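Local atomic coordinates of sortase B (Streptococcus pyogenes, PDB entry 3PSQ), a protein that probably acts as a membrane-anchored cysteine transpeptidase of the class B sortase family, with a part in building the streptococcal pilus. Residues G23-F26 against D27-A31; S122-T125 against K126-K130. One frame throughout, in Å; residues are numbered along the deposited sequence.

Contact 1: G23-F26 against D27-A31; sequences GVQF and DDLLA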
# COMPACT_ATOMS: atom_id res chain seq x y z
N GLY A 23 -10.49 14.78 -8.81
CA GLY A 23 -11.62 15.29 -9.57
C GLY A 23 -11.26 15.58 -11.01
O GLY A 23 -12.09 15.43 -11.90
N VAL A 24 -10.02 16.02 -11.25
CA VAL A 24 -9.55 16.29 -12.62
C VAL A 24 -9.09 15.01 -13.37
O VAL A 24 -9.34 14.90 -14.59
CB VAL A 24 -8.45 17.42 -12.65
CG1 VAL A 24 -7.82 17.58 -14.05
CG2 VAL A 24 -9.06 18.75 -12.17
N GLN A 25 -8.51 14.04 -12.66
CA GLN A 25 -7.86 12.90 -13.34
C GLN A 25 -8.53 11.50 -13.33
O GLN A 25 -8.39 10.76 -14.31
CB GLN A 25 -6.39 12.77 -12.88
CG GLN A 25 -5.58 14.05 -12.89
CD GLN A 25 -4.22 13.87 -12.24
OE1 GLN A 25 -3.82 12.75 -11.89
NE2 GLN A 25 -3.48 14.96 -12.07
N PHE A 26 -9.23 11.13 -12.25
CA PHE A 26 -9.61 9.73 -11.99
C PHE A 26 -10.45 9.07 -13.08
O PHE A 26 -10.10 8.01 -13.61
CB PHE A 26 -10.27 9.59 -10.62
CG PHE A 26 -10.35 8.17 -10.09
CD1 PHE A 26 -9.40 7.20 -10.42
CD2 PHE A 26 -11.35 7.81 -9.20
CE1 PHE A 26 -9.47 5.91 -9.89
CE2 PHE A 26 -11.43 6.54 -8.67
CZ PHE A 26 -10.49 5.58 -9.04
N ASP A 27 -11.58 9.69 -13.39
CA ASP A 27 -12.45 9.19 -14.45
C ASP A 27 -11.70 9.05 -15.76
O ASP A 27 -11.81 8.04 -16.43
CB ASP A 27 -13.66 10.11 -14.63
CG ASP A 27 -14.66 9.99 -13.49
OD1 ASP A 27 -15.07 8.84 -13.17
OD2 ASP A 27 -15.02 11.03 -12.90
N ASP A 28 -10.93 10.07 -16.11
CA ASP A 28 -10.18 10.05 -17.36
C ASP A 28 -9.13 8.95 -17.39
O ASP A 28 -9.01 8.27 -18.38
CB ASP A 28 -9.51 11.39 -17.60
CG ASP A 28 -10.43 12.40 -18.23
OD1 ASP A 28 -11.62 12.09 -18.46
OD2 ASP A 28 -9.94 13.54 -18.49
N LEU A 29 -8.36 8.80 -16.32
CA LEU A 29 -7.43 7.67 -16.24
C LEU A 29 -8.14 6.36 -16.39
O LEU A 29 -7.67 5.48 -17.11
CB LEU A 29 -6.62 7.69 -14.93
CG LEU A 29 -5.64 8.85 -14.93
CD1 LEU A 29 -4.88 8.99 -13.65
CD2 LEU A 29 -4.71 8.70 -16.14
N LEU A 30 -9.28 6.23 -15.73
CA LEU A 30 -10.05 5.01 -15.77
C LEU A 30 -10.45 4.69 -17.18
O LEU A 30 -10.49 3.52 -17.58
CB LEU A 30 -11.30 5.15 -14.90
CG LEU A 30 -11.07 4.96 -13.41
CD1 LEU A 30 -12.24 5.45 -12.55
CD2 LEU A 30 -10.74 3.51 -13.14
N ALA A 31 -10.72 5.74 -17.94
CA ALA A 31 -11.19 5.64 -19.32
C ALA A 31 -10.05 5.28 -20.28
O ALA A 31 -10.28 4.76 -21.38
CB ALA A 31 -11.79 6.98 -19.72
O HOH W 1 -12.33 12.78 -12.11
O HOH W 2 -11.30 12.81 -14.40
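Gln25 O receives the backbone N of Leu29 in a helical hydrogen bond of 2.8 Å. The Leu29 side chain folds back beside the same carbonyl, and its CD1 comes within 4.1 Å of Gln25 CB. One residue on, Leu30 N bonds to Phe26 O at 2.9 Å. The contact between the side chains of Phe26 and Leu30 is the main apolar one. Phe26 has CG anti to its backbone N (chi1 -164°), which swings the ring along the helix toward the following turn, while Leu30 sends CG back beside its own N. Leu30 CD1 therefore sits over the middle of one ring face, 3.8 Å from the Phe26 centroid and only 7° off the ring normal, a CH-pi contact. At the preceding turn the helix is kinked where the N atoms of Asp27 and Asp28 have no bond to the turn before. Two waters enter the gap. One joins Gly23 O to Asp27 N by two weak bonds; the second is weakly bonded to Val24 O and accepts from Asp28 N at 3.3 Å. Asp27 turns its carboxylate to the hairpin, OD1 forming a salt bridge with Lys128. Val36 of strand 36-41 packs against Phe26, Leu29 and Leu30. Helix 22-32 precedes the strands of the sortase barrel, consistent with the N-terminal helical extension of class B sortases. Its chemistry here is divided: direct bonds and a methyl-on-ring contact on the side packed against the protein, and, at the kink, amides that water meets in place of the usual carbonyls, weakly for Asp27 N, which probably lessens the cost of the kink.

Contact 2: S122-T125 against K126-K130; sequences SIET and KTKQK. With ZN (zinc ion), chain N; ACY (acetic acid), chain F.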
# COMPACT_ATOMS: atom_id res chain seq x y z
N SER A 122 -7.06 6.66 2.96
CA SER A 122 -8.32 6.27 2.39
C SER A 122 -8.19 5.90 0.93
O SER A 122 -7.28 6.37 0.24
CB SER A 122 -9.31 7.42 2.56
OG SER A 122 -8.86 8.57 1.88
N ILE A 123 -9.09 5.05 0.45
CA ILE A 123 -9.02 4.58 -0.90
C ILE A 123 -10.39 4.77 -1.52
O ILE A 123 -11.38 4.55 -0.86
CB ILE A 123 -8.59 3.09 -0.95
CG1 ILE A 123 -7.09 2.96 -0.72
CG2 ILE A 123 -9.00 2.43 -2.27
CD1 ILE A 123 -6.68 1.57 -0.29
N GLU A 124 -10.43 5.18 -2.78
CA GLU A 124 -11.67 5.16 -3.51
C GLU A 124 -11.53 4.20 -4.68
O GLU A 124 -10.60 4.34 -5.49
CB GLU A 124 -12.02 6.55 -4.02
CG GLU A 124 -13.26 6.57 -4.88
CD GLU A 124 -13.80 7.98 -5.07
OE1 GLU A 124 -13.23 8.93 -4.50
OE2 GLU A 124 -14.80 8.16 -5.78
N THR A 125 -12.48 3.28 -4.80
CA THR A 125 -12.40 2.27 -5.83
C THR A 125 -12.96 2.79 -7.13
O THR A 125 -13.43 3.92 -7.21
CB THR A 125 -13.09 0.95 -5.42
OG1 THR A 125 -14.51 1.10 -5.54
CG2 THR A 125 -12.68 0.52 -4.00
N LYS A 126 -12.88 1.96 -8.17
CA LYS A 126 -13.36 2.36 -9.47
C LYS A 126 -14.87 2.36 -9.57
O LYS A 126 -15.43 2.97 -10.48
CB LYS A 126 -12.74 1.52 -10.58
CG LYS A 126 -13.10 0.05 -10.59
CD LYS A 126 -12.70 -0.56 -11.93
CE LYS A 126 -12.66 -2.05 -11.84
NZ LYS A 126 -11.58 -2.60 -12.73
N THR A 127 -15.54 1.67 -8.65
CA THR A 127 -17.00 1.77 -8.58
C THR A 127 -17.38 2.90 -7.64
O THR A 127 -18.54 3.09 -7.37
CB THR A 127 -17.68 0.46 -8.10
OG1 THR A 127 -17.21 0.14 -6.78
CG2 THR A 127 -17.40 -0.69 -9.05
N LYS A 128 -16.38 3.66 -7.18
CA LYS A 128 -16.54 4.85 -6.32
C LYS A 128 -16.88 4.57 -4.87
O LYS A 128 -17.27 5.48 -4.11
CB LYS A 128 -17.46 5.93 -6.90
CG LYS A 128 -17.04 6.40 -8.28
CD LYS A 128 -15.51 6.66 -8.39
CE LYS A 128 -15.09 6.74 -9.88
NZ LYS A 128 -15.81 7.78 -10.69
N GLN A 129 -16.69 3.32 -4.48
CA GLN A 129 -16.75 2.93 -3.09
C GLN A 129 -15.62 3.60 -2.30
O GLN A 129 -14.51 3.73 -2.80
CB GLN A 129 -16.63 1.42 -3.02
CG GLN A 129 -16.78 0.83 -1.62
CD GLN A 129 -18.26 0.69 -1.16
OE1 GLN A 129 -19.07 -0.01 -1.80
NE2 GLN A 129 -18.59 1.33 -0.03
N LYS A 130 -15.90 4.03 -1.08
CA LYS A 130 -14.91 4.79 -0.32
C LYS A 130 -14.50 4.03 0.92
O LYS A 130 -15.34 3.53 1.67
CB LYS A 130 -15.44 6.19 0.04
CG LYS A 130 -15.91 6.96 -1.20
CD LYS A 130 -15.62 8.45 -1.19
CE LYS A 130 -16.38 9.11 -2.35
NZ LYS A 130 -16.41 10.61 -2.18
ZN ZN N . -15.52 10.12 -6.37
C ACY F . -9.97 8.86 -1.47
O ACY F . -9.75 9.74 -2.33
OXT ACY F . -9.13 7.98 -1.17
CH3 ACY F . -11.30 8.85 -0.76
O HOH W 3 -15.22 -1.49 -5.19
O HOH W 4 -14.18 10.48 -8.15
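Glu124 runs out between Lys128 and Lys130, its CG anti to the backbone N (chi1 176°) and the chain extended to the carboxylate. CB lies 4.0 Å from both Gln129 O and the carbon of an acetate, probably from the crystallisation liquor. CG passes Lys128 CA, and CD meets Lys130 CE at 3.9 Å as the two side chains lie side by side. The carboxylate oxygens then part company. OE1 makes a salt bridge with Lys22, while Lys130 NZ stays 4.3 Å from it, beyond salt-bridge range. OE2 binds the zinc ion at 2.2 Å, with a water as a further ligand. Lys128 slants across the carboxylate end, its CD 3.1 Å from Glu124 OE2. Zinc and Lys22 would probably offset the charge of the acid; the amine of Lys128 is turned instead to Asp27. In the backbone, Thr125 N donates to Gln129 O at 2.9 Å, and Lys128 N donates to Thr125 O, closing a type I turn. With Lys128 in a left-handed conformation, this is a 3:5 hairpin with a G1 beta bulge. Thr125 OG1 weakly accepts Gln129 N and shares a water with Thr127 OG1. The hairpin joins strands 120-125 and 130-142; strand 36-41 pairs along the other edge of 120-125, and helix 22-32 lies against the turn.

How the contacts relate
Contact 1 lies within helix 22-32, and contact 2 is the hairpin between strands 120-125 and 130-142; both are partly buried and they touch directly. Phe26 CE2 packs on Thr125 O at 3.6 Å, so the ring that Leu30 covers also meets the hairpin backbone. The other methyl of Leu30, CD2, lies 3.8 Å from Lys126 CB in the turn. The buried residues of contact 1, Phe26 and Leu29, are apolar, and water enters its backbone; contact 2 buries an acid satisfied by zinc and a lysine. Helical i to i+4 bonds organise the first, a bulged turn the second. Helix 22-32 thus packs on the hairpin as well as on strand 36-41.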